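Long-range contacts in hypothetical protein aq_1956 (Aquifex aeolicus, PDB 2YVT), which is of unknown function but, as a member of the calcineurin-like metallophosphoesterase superfamily, probably hydrolyses phosphate esters with the help of bound metal ions: residues Thr178-Pro183 and Ala202-Ile207; Gly186-Arg191 and Gly224-Gly229; Ala216-Val221 and Thr231-Pro236. All coordinates share one frame; numbering follows the deposited sequence.

Interaction 1 (Thr178-Pro183 and Ala202-Ile207); sequences TIFYTP and AVVNTI
The phenyl ring of Phe180 meets two aliphatic side chains of helix 202-211, and each comes to it differently. Ile207 lays its CD1 over one face, with its other branch closer in at the ring's far end, where CG2 lies 3.6 Å from Phe180 CZ. Val204 approaches obliquely, its CG1 3.9 Å from Phe180 CD2. CG1 of Ile207 stands beside its own backbone N (chi1 -59°) and runs on extended to CD1, while CG2 is anti to that nitrogen, which brings both branch ends to the ring. An alanine in place of Phe180 would remove the whole ring and is likely to open a gap in front of Ile207 and Val204, both deprived of their aromatic partner. The second branch of Val204 reaches the loop that follows the strand: its CG2 sits 3.9 Å from Thr182 CG2 and 3.3 Å from Thr182 O. That carbonyl oxygen is buried here against methyl groups and has no polar partner in the model. The hydroxyl of Thr182, by contrast, is engaged outside the contact, with the backbone of Gly141 and Leu143. Farther along, Val204 CB rests on the carbonyl group of Pro183. Strand 175-180 and helix 202-211 are the first two elements of a beta-alpha-beta unit completed by strand 215-218, and this apolar seam packs the helix against its sheet, as in the layered alpha/beta architecture of calcineurin-like phosphoesterases.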
ATOM      1  N   THR A 178       4.374   9.375  -3.339  1.00 11.64           N
ATOM      2  CA  THR A 178       3.453   8.985  -2.261  1.00 11.19           C
ATOM      3  C   THR A 178       2.867   7.618  -2.573  1.00 11.11           C
ATOM      4  O   THR A 178       2.596   7.298  -3.731  1.00 13.95           O
ATOM      5  CB  THR A 178       2.313  10.005  -2.058  1.00 11.72           C
ATOM      6  OG1 THR A 178       1.602  10.175  -3.287  1.00 11.82           O
ATOM      7  CG2 THR A 178       2.869  11.368  -1.605  1.00 13.01           C
ATOM      8  N   ILE A 179       2.712   6.804  -1.540  1.00  9.32           N
ATOM      9  CA  ILE A 179       2.171   5.462  -1.687  1.00  8.29           C
ATOM     10  C   ILE A 179       1.026   5.318  -0.706  1.00  8.32           C
ATOM     11  O   ILE A 179       1.224   5.475   0.500  1.00  9.46           O
ATOM     12  CB  ILE A 179       3.235   4.372  -1.410  1.00  7.99           C
ATOM     13  CG1 ILE A 179       4.507   4.631  -2.232  1.00  8.63           C
ATOM     14  CG2 ILE A 179       2.667   2.977  -1.715  1.00  9.55           C
ATOM     15  CD1 ILE A 179       5.681   3.750  -1.861  1.00  9.66           C
ATOM     16  N   PHE A 180      -0.167   5.040  -1.232  1.00  8.28           N
ATOM     17  CA  PHE A 180      -1.375   4.909  -0.416  1.00  8.81           C
ATOM     18  C   PHE A 180      -2.053   3.599  -0.741  1.00  8.06           C
ATOM     19  O   PHE A 180      -2.062   3.178  -1.895  1.00  9.37           O
ATOM     20  CB  PHE A 180      -2.384   6.032  -0.720  1.00 10.43           C
ATOM     21  CG  PHE A 180      -1.831   7.418  -0.560  1.00 10.81           C
ATOM     22  CD1 PHE A 180      -1.394   7.877   0.678  1.00 12.53           C
ATOM     23  CD2 PHE A 180      -1.760   8.268  -1.658  1.00 12.30           C
ATOM     24  CE1 PHE A 180      -0.877   9.173   0.816  1.00 12.19           C
ATOM     25  CE2 PHE A 180      -1.257   9.559  -1.533  1.00 12.61           C
ATOM     26  CZ  PHE A 180      -0.817  10.013  -0.293  1.00 12.44           C
ATOM     27  N   TYR A 181      -2.643   2.956   0.265  1.00  7.88           N
ATOM     28  CA  TYR A 181      -3.545   1.852  -0.025  1.00  7.97           C
ATOM     29  C   TYR A 181      -4.760   2.371  -0.809  1.00  7.84           C
ATOM     30  O   TYR A 181      -5.184   1.776  -1.796  1.00  8.82           O
ATOM     31  CB  TYR A 181      -3.982   1.151   1.265  1.00  9.14           C
ATOM     32  CG  TYR A 181      -5.080   0.146   1.048  1.00  8.33           C
ATOM     33  CD1 TYR A 181      -4.828  -1.060   0.392  1.00  8.49           C
ATOM     34  CD2 TYR A 181      -6.382   0.400   1.494  1.00  8.62           C
ATOM     35  CE1 TYR A 181      -5.844  -1.998   0.192  1.00  8.44           C
ATOM     36  CE2 TYR A 181      -7.403  -0.531   1.311  1.00  7.76           C
ATOM     37  CZ  TYR A 181      -7.131  -1.723   0.655  1.00  9.54           C
ATOM     38  OH  TYR A 181      -8.134  -2.634   0.460  1.00 10.71           O
ATOM     39  N   THR A 182      -5.309   3.495  -0.355  1.00  8.23           N
ATOM     40  CA  THR A 182      -6.528   4.044  -0.936  1.00  7.48           C
ATOM     41  C   THR A 182      -6.221   4.928  -2.144  1.00  8.15           C
ATOM     42  O   THR A 182      -5.405   5.849  -2.043  1.00  8.25           O
ATOM     43  CB  THR A 182      -7.303   4.848   0.112  1.00  8.22           C
ATOM     44  OG1 THR A 182      -7.557   4.018   1.239  1.00  8.83           O
ATOM     45  CG2 THR A 182      -8.630   5.340  -0.447  1.00  7.71           C
ATOM     46  N   PRO A 183      -6.868   4.644  -3.293  1.00  8.93           N
ATOM     47  CA  PRO A 183      -6.681   5.499  -4.458  1.00  8.37           C
ATOM     48  C   PRO A 183      -7.591   6.729  -4.439  1.00  8.90           C
ATOM     49  O   PRO A 183      -8.610   6.738  -3.738  1.00  8.74           O
ATOM     50  CB  PRO A 183      -7.081   4.586  -5.624  1.00  8.39           C
ATOM     51  CG  PRO A 183      -8.149   3.700  -5.049  1.00  9.88           C
ATOM     52  CD  PRO A 183      -7.777   3.512  -3.578  1.00  8.08           C
ATOM     53  N   ALA A 202     -12.208  10.718  -1.954  1.00 11.27           N
ATOM     54  CA  ALA A 202     -11.938  12.139  -2.149  1.00 12.06           C
ATOM     55  C   ALA A 202     -10.856  12.627  -1.204  1.00 11.87           C
ATOM     56  O   ALA A 202     -10.222  13.647  -1.456  1.00 11.88           O
ATOM     57  CB  ALA A 202     -13.212  12.948  -1.943  1.00 12.45           C
ATOM     58  N   VAL A 203     -10.642  11.899  -0.105  1.00 11.63           N
ATOM     59  CA  VAL A 203      -9.579  12.266   0.825  1.00 11.76           C
ATOM     60  C   VAL A 203      -8.241  12.237   0.097  1.00 11.63           C
ATOM     61  O   VAL A 203      -7.386  13.099   0.304  1.00 12.30           O
ATOM     62  CB  VAL A 203      -9.548  11.330   2.052  1.00 11.76           C
ATOM     63  CG1 VAL A 203      -8.306  11.590   2.885  1.00 12.36           C
ATOM     64  CG2 VAL A 203     -10.808  11.525   2.883  1.00 13.15           C
ATOM     65  N   VAL A 204      -8.073  11.254  -0.786  1.00 12.16           N
ATOM     66  CA  VAL A 204      -6.811  11.104  -1.495  1.00 10.96           C
ATOM     67  C   VAL A 204      -6.662  12.177  -2.586  1.00 10.84           C
ATOM     68  O   VAL A 204      -5.572  12.705  -2.786  1.00 10.51           O
ATOM     69  CB  VAL A 204      -6.616   9.662  -2.024  1.00 11.72           C
ATOM     70  CG1 VAL A 204      -5.266   9.524  -2.691  1.00 12.33           C
ATOM     71  CG2 VAL A 204      -6.721   8.673  -0.855  1.00 12.30           C
ATOM     72  N   ASN A 205      -7.752  12.538  -3.263  1.00 11.31           N
ATOM     73  CA  ASN A 205      -7.664  13.682  -4.192  1.00 10.91           C
ATOM     74  C   ASN A 205      -7.207  14.914  -3.438  1.00 11.68           C
ATOM     75  O   ASN A 205      -6.407  15.704  -3.938  1.00 12.09           O
ATOM     76  CB  ASN A 205      -9.003  13.972  -4.881  1.00 11.05           C
ATOM     77  CG  ASN A 205      -9.455  12.834  -5.757  1.00 11.81           C
ATOM     78  OD1 ASN A 205      -9.411  12.911  -6.997  1.00 14.05           O
ATOM     79  ND2 ASN A 205      -9.876  11.762  -5.127  1.00  9.16           N
ATOM     80  N   THR A 206      -7.720  15.057  -2.219  1.00 11.11           N
ATOM     81  CA  THR A 206      -7.398  16.197  -1.378  1.00 12.67           C
ATOM     82  C   THR A 206      -5.931  16.176  -0.935  1.00 12.86           C
ATOM     83  O   THR A 206      -5.256  17.202  -1.019  1.00 14.08           O
ATOM     84  CB  THR A 206      -8.358  16.296  -0.178  1.00 13.41           C
ATOM     85  OG1 THR A 206      -9.716  16.351  -0.647  1.00 13.09           O
ATOM     86  CG2 THR A 206      -8.062  17.531   0.646  1.00 14.73           C
ATOM     87  N   ILE A 207      -5.442  15.011  -0.490  1.00 13.44           N
ATOM     88  CA  ILE A 207      -4.023  14.849  -0.149  1.00 15.59           C
ATOM     89  C   ILE A 207      -3.133  15.190  -1.335  1.00 13.86           C
ATOM     90  O   ILE A 207      -2.111  15.847  -1.192  1.00 14.72           O
ATOM     91  CB  ILE A 207      -3.647  13.386   0.219  1.00 17.44           C
ATOM     92  CG1 ILE A 207      -4.448  12.846   1.398  1.00 20.09           C
ATOM     93  CG2 ILE A 207      -2.134  13.281   0.481  1.00 19.57           C
ATOM     94  CD1 ILE A 207      -4.181  11.362   1.635  1.00 18.76           C
TER

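Interaction 2 (Gly186-Arg191 and Gly224-Gly229); sequences GEFVDR and GHELVG
The carboxylate of Glu226 receives three consecutive backbone N-H groups, those of Glu187, Phe188 and Val189. Glu187 N binds OE1 at 2.8 Å through the syn lone pair of that oxygen. OE2 takes the other two: Phe188 N, 2.8 Å away on the syn side and slightly out of the carboxylate plane, and Val189 N, 2.9 Å away and nearly in line with the C-O bond. All three bonds are moderately bent, the straightest being that from Phe188 at 159°. Three donors would probably stabilise the negative charge of Glu226 and help offset the nearby carboxylate of Glu187; a water bridges the two acids, giving one hydrogen to OE1 of each. The arrangement pins a loop to a strand: Phe188-Arg191 is a type I beta turn in the connection between strand 175-180 and helix 202-211, and Glu226 projects from strand 224-228, at the end of the sheet beside strand 231-235, to the start of the turn and the residue before it. Within the loop, Arg191 grips Glu187 O side-on with NE and NH2, and Gly186 N binds Asp190 OD1 from above the carboxylate plane; His198 and Gly200 also bind that carboxylate. Apolar packing adds to the polar grip. Val189 CG1 comes within 3.8 Å of Glu226 CG, and both methyls of Val189 lie against OE2 from the same side. Phe188 CB lies 4.2 Å from Gly224 CA, where a side chain on the glycine would collide with it. CG of Glu187 lies 3.6 Å above one face of the Phe188 ring, toward the rim.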
ATOM      1  N   GLY A 186     -10.841   8.653  -9.718  1.00 11.64           N
ATOM      2  CA  GLY A 186     -10.289   8.829 -11.051  1.00 12.88           C
ATOM      3  C   GLY A 186     -11.044   8.006 -12.072  1.00 13.06           C
ATOM      4  O   GLY A 186     -11.886   7.176 -11.720  1.00 13.34           O
ATOM      5  N   GLU A 187     -10.739   8.227 -13.342  1.00 14.08           N
ATOM      6  CA  GLU A 187     -11.413   7.490 -14.411  1.00 16.32           C
ATOM      7  C   GLU A 187     -11.116   5.992 -14.340  1.00 15.46           C
ATOM      8  O   GLU A 187     -11.997   5.157 -14.589  1.00 16.90           O
ATOM      9  CB  GLU A 187     -11.001   8.055 -15.771  1.00 17.90           C
ATOM     10  CG  GLU A 187     -11.756   7.450 -16.948  1.00 20.10           C
ATOM     11  CD  GLU A 187     -11.439   8.116 -18.271  1.00 20.14           C
ATOM     12  OE1 GLU A 187     -10.659   9.093 -18.294  1.00 22.21           O
ATOM     13  OE2 GLU A 187     -11.986   7.658 -19.303  1.00 23.32           O
ATOM     14  N   PHE A 188      -9.874   5.662 -13.981  1.00 14.28           N
ATOM     15  CA  PHE A 188      -9.394   4.285 -14.010  1.00 15.28           C
ATOM     16  C   PHE A 188      -8.843   3.827 -12.668  1.00 13.40           C
ATOM     17  O   PHE A 188      -8.998   2.664 -12.286  1.00 14.65           O
ATOM     18  CB  PHE A 188      -8.292   4.135 -15.063  1.00 17.39           C
ATOM     19  CG  PHE A 188      -8.716   4.530 -16.455  1.00 19.86           C
ATOM     20  CD1 PHE A 188      -9.587   3.730 -17.178  1.00 20.83           C
ATOM     21  CD2 PHE A 188      -8.235   5.697 -17.033  1.00 20.13           C
ATOM     22  CE1 PHE A 188      -9.985   4.095 -18.466  1.00 21.40           C
ATOM     23  CE2 PHE A 188      -8.625   6.069 -18.328  1.00 21.66           C
ATOM     24  CZ  PHE A 188      -9.499   5.265 -19.032  1.00 20.28           C
ATOM     25  N   VAL A 189      -8.181   4.737 -11.962  1.00 12.33           N
ATOM     26  CA  VAL A 189      -7.364   4.333 -10.817  1.00 10.97           C
ATOM     27  C   VAL A 189      -8.157   3.869  -9.592  1.00 11.20           C
ATOM     28  O   VAL A 189      -7.579   3.295  -8.670  1.00 11.62           O
ATOM     29  CB  VAL A 189      -6.320   5.411 -10.421  1.00 10.25           C
ATOM     30  CG1 VAL A 189      -5.323   5.626 -11.560  1.00 10.48           C
ATOM     31  CG2 VAL A 189      -7.004   6.718 -10.006  1.00 10.92           C
ATOM     32  N   ASP A 190      -9.467   4.121  -9.567  1.00 11.12           N
ATOM     33  CA  ASP A 190     -10.294   3.598  -8.479  1.00 12.43           C
ATOM     34  C   ASP A 190     -11.527   2.856  -8.986  1.00 12.94           C
ATOM     35  O   ASP A 190     -12.528   2.736  -8.276  1.00 13.06           O
ATOM     36  CB  ASP A 190     -10.644   4.697  -7.461  1.00 11.82           C
ATOM     37  CG  ASP A 190     -11.785   5.590  -7.911  1.00 12.92           C
ATOM     38  OD1 ASP A 190     -11.903   5.863  -9.121  1.00 12.82           O
ATOM     39  OD2 ASP A 190     -12.547   6.035  -7.028  1.00 13.80           O
ATOM     40  N   ARG A 191     -11.424   2.340 -10.213  1.00 12.89           N
ATOM     41  CA  ARG A 191     -12.534   1.646 -10.847  1.00 15.18           C
ATOM     42  C   ARG A 191     -12.127   0.362 -11.558  1.00 16.30           C
ATOM     43  O   ARG A 191     -10.952   0.151 -11.881  1.00 15.25           O
ATOM     44  CB  ARG A 191     -13.245   2.579 -11.826  1.00 16.19           C
ATOM     45  CG  ARG A 191     -13.851   3.799 -11.150  1.00 15.66           C
ATOM     46  CD  ARG A 191     -15.032   4.353 -11.943  1.00 16.53           C
ATOM     47  NE  ARG A 191     -14.594   4.920 -13.211  1.00 18.23           N
ATOM     48  CZ  ARG A 191     -15.408   5.439 -14.123  1.00 19.67           C
ATOM     49  NH1 ARG A 191     -16.719   5.466 -13.911  1.00 20.93           N
ATOM     50  NH2 ARG A 191     -14.908   5.929 -15.246  1.00 20.89           N
ATOM     51  N   GLY A 224      -4.803   1.281 -13.509  1.00 10.70           N
ATOM     52  CA  GLY A 224      -4.556   2.257 -14.557  1.00 11.94           C
ATOM     53  C   GLY A 224      -3.546   3.288 -14.146  1.00 11.75           C
ATOM     54  O   GLY A 224      -2.934   3.192 -13.083  1.00 10.86           O
ATOM     55  N   HIS A 225      -3.368   4.273 -15.014  1.00 12.08           N
ATOM     56  CA  HIS A 225      -2.560   5.431 -14.681  1.00 12.60           C
ATOM     57  C   HIS A 225      -3.198   6.652 -15.317  1.00 13.33           C
ATOM     58  O   HIS A 225      -3.739   6.587 -16.434  1.00 14.55           O
ATOM     59  CB  HIS A 225      -1.098   5.247 -15.107  1.00 15.28           C
ATOM     60  CG  HIS A 225      -0.898   5.202 -16.586  1.00 17.92           C
ATOM     61  ND1 HIS A 225      -1.096   4.059 -17.330  1.00 20.29           N
ATOM     62  CD2 HIS A 225      -0.531   6.165 -17.465  1.00 18.65           C
ATOM     63  CE1 HIS A 225      -0.852   4.317 -18.603  1.00 20.41           C
ATOM     64  NE2 HIS A 225      -0.513   5.589 -18.712  1.00 21.14           N
ATOM     65  N   GLU A 226      -3.163   7.755 -14.580  1.00 11.84           N
ATOM     66  CA  GLU A 226      -3.774   8.996 -15.040  1.00 12.42           C
ATOM     67  C   GLU A 226      -3.310  10.153 -14.179  1.00 13.42           C
ATOM     68  O   GLU A 226      -2.787   9.948 -13.073  1.00 13.95           O
ATOM     69  CB  GLU A 226      -5.306   8.899 -14.989  1.00 12.50           C
ATOM     70  CG  GLU A 226      -5.894   8.768 -13.584  1.00 13.46           C
ATOM     71  CD  GLU A 226      -7.364   8.418 -13.621  1.00 14.09           C
ATOM     72  OE1 GLU A 226      -8.181   9.326 -13.904  1.00 16.93           O
ATOM     73  OE2 GLU A 226      -7.699   7.237 -13.384  1.00 13.65           O
ATOM     74  N   LEU A 227      -3.504  11.366 -14.688  1.00 15.46           N
ATOM     75  CA  LEU A 227      -3.215  12.571 -13.918  1.00 17.48           C
ATOM     76  C   LEU A 227      -4.352  12.899 -12.958  1.00 16.99           C
ATOM     77  O   LEU A 227      -5.524  12.916 -13.344  1.00 17.98           O
ATOM     78  CB  LEU A 227      -2.946  13.755 -14.855  1.00 19.50           C
ATOM     79  CG  LEU A 227      -1.509  14.261 -15.033  1.00 22.60           C
ATOM     80  CD1 LEU A 227      -0.504  13.151 -15.314  1.00 23.92           C
ATOM     81  CD2 LEU A 227      -1.464  15.327 -16.128  1.00 21.87           C
ATOM     82  N   VAL A 228      -4.005  13.122 -11.692  1.00 15.87           N
ATOM     83  CA  VAL A 228      -4.946  13.692 -10.736  1.00 15.77           C
ATOM     84  C   VAL A 228      -4.274  14.973 -10.269  1.00 16.52           C
ATOM     85  O   VAL A 228      -3.212  14.941  -9.645  1.00 16.35           O
ATOM     86  CB  VAL A 228      -5.253  12.723  -9.558  1.00 15.42           C
ATOM     87  CG1 VAL A 228      -6.139  13.398  -8.497  1.00 16.97           C
ATOM     88  CG2 VAL A 228      -5.900  11.436 -10.081  1.00 16.31           C
ATOM     89  N   GLY A 229      -4.873  16.109 -10.620  1.00 17.30           N
ATOM     90  CA  GLY A 229      -4.185  17.391 -10.472  1.00 18.83           C
ATOM     91  C   GLY A 229      -2.958  17.348 -11.365  1.00 18.74           C
ATOM     92  O   GLY A 229      -3.076  17.104 -12.567  1.00 20.14           O
TER
HETATM   93  O   HOH W   1      -8.405  10.070 -16.924  1.00 26.33           O

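Interaction 3 (Ala216-Val221 and Thr231-Pro236); sequences AIVGHV and TIVVNP
Ala216 uses both its backbone polar groups across the strand pair: its N donates to Ile232 O at 2.8 Å, and its O accepts from Val234 N at the same length, nearly straight at 167°. Val218 N then takes up Val234 O at 2.9 Å. One residue of each strand thus bonds to two on the other, the pattern of a parallel pair; strands 215-218 and 231-235 are neighbours in the mixed sheet, the axes of 216-218 and 231-235 crossing at -22°. The connection between them includes strand 224-228, which pairs antiparallel with strand 231-235. Beyond the regular pairing, Asn235 carries on with its side chain. With CG anti to the backbone N (chi1 -163°), its amide reaches across to the chain just past the partner strand, where ND2 donates to Gly219 O at 2.9 Å; ND2 also donates to Val189 O. OD1 lies close to Val218 O, an acceptor like itself, but accepts from Lys12, whose NZ also binds His220 O. The hydroxyl of Thr231 is satisfied by Pro213 O, and its methyl CG2 packs 3.9 Å from Ala216 CB. On that side, Val218 CG2 meets Val233 CG1 at 3.8 Å, the side chains crossing at about a right angle.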
ATOM      1  N   ALA A 216       1.974   9.144  -7.439  1.00 10.90           N
ATOM      2  CA  ALA A 216       1.286   8.433  -6.371  1.00 10.52           C
ATOM      3  C   ALA A 216       1.039   6.997  -6.815  1.00 10.61           C
ATOM      4  O   ALA A 216       0.505   6.763  -7.898  1.00 11.64           O
ATOM      5  CB  ALA A 216      -0.025   9.130  -6.006  1.00 11.08           C
ATOM      6  N   ILE A 217       1.453   6.046  -5.985  1.00  8.37           N
ATOM      7  CA  ILE A 217       1.213   4.624  -6.243  1.00  8.49           C
ATOM      8  C   ILE A 217       0.119   4.182  -5.276  1.00  9.17           C
ATOM      9  O   ILE A 217       0.214   4.431  -4.084  1.00  9.46           O
ATOM     10  CB  ILE A 217       2.500   3.789  -6.046  1.00  8.00           C
ATOM     11  CG1 ILE A 217       3.591   4.255  -7.025  1.00 10.55           C
ATOM     12  CG2 ILE A 217       2.194   2.297  -6.206  1.00  9.95           C
ATOM     13  CD1 ILE A 217       4.989   3.731  -6.717  1.00 11.46           C
ATOM     14  N   VAL A 218      -0.937   3.565  -5.799  1.00  7.81           N
ATOM     15  CA  VAL A 218      -2.148   3.333  -5.003  1.00  8.29           C
ATOM     16  C   VAL A 218      -2.680   1.907  -5.155  1.00  8.29           C
ATOM     17  O   VAL A 218      -2.323   1.209  -6.106  1.00  9.19           O
ATOM     18  CB  VAL A 218      -3.257   4.387  -5.321  1.00  7.85           C
ATOM     19  CG1 VAL A 218      -2.784   5.823  -4.940  1.00  8.97           C
ATOM     20  CG2 VAL A 218      -3.663   4.319  -6.791  1.00  9.13           C
ATOM     21  N   GLY A 219      -3.539   1.488  -4.224  1.00  8.43           N
ATOM     22  CA  GLY A 219      -4.008   0.100  -4.168  1.00  9.54           C
ATOM     23  C   GLY A 219      -5.520  -0.077  -4.130  1.00  9.50           C
ATOM     24  O   GLY A 219      -6.245   0.479  -4.959  1.00  9.72           O
ATOM     25  N   HIS A 220      -5.997  -0.855  -3.158  1.00  9.58           N
ATOM     26  CA  HIS A 220      -7.429  -1.139  -3.004  1.00  9.57           C
ATOM     27  C   HIS A 220      -8.010  -1.582  -4.358  1.00  9.46           C
ATOM     28  O   HIS A 220      -7.419  -2.442  -5.022  1.00  9.42           O
ATOM     29  CB  HIS A 220      -8.155   0.067  -2.367  1.00 11.36           C
ATOM     30  CG  HIS A 220      -9.528  -0.232  -1.843  1.00 13.16           C
ATOM     31  ND1 HIS A 220      -9.960  -1.499  -1.508  1.00 16.17           N
ATOM     32  CD2 HIS A 220     -10.560   0.600  -1.568  1.00 13.55           C
ATOM     33  CE1 HIS A 220     -11.204  -1.433  -1.059  1.00 15.02           C
ATOM     34  NE2 HIS A 220     -11.587  -0.168  -1.078  1.00 14.79           N
ATOM     35  N   VAL A 221      -9.123  -0.985  -4.782  1.00 10.94           N
ATOM     36  CA  VAL A 221      -9.742  -1.324  -6.058  1.00 12.23           C
ATOM     37  C   VAL A 221      -9.325  -0.328  -7.133  1.00 12.03           C
ATOM     38  O   VAL A 221      -9.362   0.891  -6.914  1.00 12.93           O
ATOM     39  CB  VAL A 221     -11.290  -1.352  -5.927  1.00 13.92           C
ATOM     40  CG1 VAL A 221     -11.964  -1.408  -7.304  1.00 15.21           C
ATOM     41  CG2 VAL A 221     -11.712  -2.525  -5.062  1.00 15.75           C
ATOM     42  N   THR A 231      -0.363  15.264 -10.477  1.00 16.09           N
ATOM     43  CA  THR A 231       0.274  14.026 -10.038  1.00 14.78           C
ATOM     44  C   THR A 231      -0.054  12.854 -10.955  1.00 14.14           C
ATOM     45  O   THR A 231      -1.220  12.635 -11.281  1.00 14.25           O
ATOM     46  CB  THR A 231      -0.215  13.682  -8.622  1.00 13.10           C
ATOM     47  OG1 THR A 231       0.102  14.760  -7.736  1.00 13.98           O
ATOM     48  CG2 THR A 231       0.400  12.373  -8.091  1.00 12.93           C
ATOM     49  N   ILE A 232       0.969  12.095 -11.350  1.00 13.91           N
ATOM     50  CA  ILE A 232       0.747  10.829 -12.054  1.00 13.87           C
ATOM     51  C   ILE A 232       0.375   9.783 -11.015  1.00 12.02           C
ATOM     52  O   ILE A 232       1.178   9.468 -10.125  1.00 12.61           O
ATOM     53  CB  ILE A 232       1.996  10.331 -12.814  1.00 15.03           C
ATOM     54  CG1 ILE A 232       2.451  11.359 -13.856  1.00 16.75           C
ATOM     55  CG2 ILE A 232       1.731   8.952 -13.459  1.00 15.92           C
ATOM     56  CD1 ILE A 232       3.797  11.055 -14.433  1.00 18.95           C
ATOM     57  N   VAL A 233      -0.846   9.266 -11.120  1.00  9.75           N
ATOM     58  CA  VAL A 233      -1.338   8.257 -10.192  1.00  9.80           C
ATOM     59  C   VAL A 233      -1.333   6.902 -10.893  1.00 10.14           C
ATOM     60  O   VAL A 233      -1.861   6.763 -12.004  1.00 11.17           O
ATOM     61  CB  VAL A 233      -2.746   8.602  -9.665  1.00  9.20           C
ATOM     62  CG1 VAL A 233      -3.223   7.553  -8.660  1.00 10.44           C
ATOM     63  CG2 VAL A 233      -2.743  10.001  -9.025  1.00 10.66           C
ATOM     64  N   VAL A 234      -0.717   5.916 -10.243  1.00  9.29           N
ATOM     65  CA  VAL A 234      -0.581   4.581 -10.812  1.00  9.62           C
ATOM     66  C   VAL A 234      -1.193   3.557  -9.868  1.00  9.43           C
ATOM     67  O   VAL A 234      -0.759   3.428  -8.720  1.00  9.26           O
ATOM     68  CB  VAL A 234       0.911   4.216 -11.051  1.00 10.09           C
ATOM     69  CG1 VAL A 234       1.037   2.826 -11.668  1.00 11.73           C
ATOM     70  CG2 VAL A 234       1.582   5.254 -11.950  1.00 11.35           C
ATOM     71  N   ASN A 235      -2.201   2.844 -10.359  1.00  8.27           N
ATOM     72  CA  ASN A 235      -2.743   1.693  -9.646  1.00  8.29           C
ATOM     73  C   ASN A 235      -2.350   0.444 -10.435  1.00  8.62           C
ATOM     74  O   ASN A 235      -2.817   0.248 -11.561  1.00  9.29           O
ATOM     75  CB  ASN A 235      -4.258   1.791  -9.478  1.00  9.22           C
ATOM     76  CG  ASN A 235      -4.772   0.852  -8.414  1.00  9.47           C
ATOM     77  OD1 ASN A 235      -4.228  -0.243  -8.232  1.00 10.99           O
ATOM     78  ND2 ASN A 235      -5.818   1.268  -7.697  1.00  9.61           N
ATOM     79  N   PRO A 236      -1.464  -0.383  -9.868  1.00  9.00           N
ATOM     80  CA  PRO A 236      -0.924  -1.524 -10.632  1.00  9.53           C
ATOM     81  C   PRO A 236      -1.950  -2.559 -11.090  1.00  9.91           C
ATOM     82  O   PRO A 236      -1.652  -3.339 -11.984  1.00 11.43           O
ATOM     83  CB  PRO A 236       0.054  -2.183  -9.647  1.00 10.98           C
ATOM     84  CG  PRO A 236       0.334  -1.148  -8.608  1.00 12.55           C
ATOM     85  CD  PRO A 236      -0.882  -0.286  -8.515  1.00 10.81           C
TER

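In the fold
Read from the N terminus, the chain leaves strand 175-180 through residues 178-183, and interaction 1 closes its loop when helix 202-211 folds back on the strand. The first segment of interaction 2, Gly186-Arg191, falls within that loop, but its partner comes only after strand 215-218, so interactions 1 and 2 cross. Interaction 3 begins after interaction 1 has closed and ends after Gly224-Gly229, so it crosses interaction 2 as well. Backbone bonds join neighbouring contacts: Thr178 and Phe180 to Ile217, Gly224 to Asn235, and Glu226 to Val233. Together the three tie helix 202-211 and the long loop before it to four strands of one sheet (175-180, 215-218, 231-235 and 224-228).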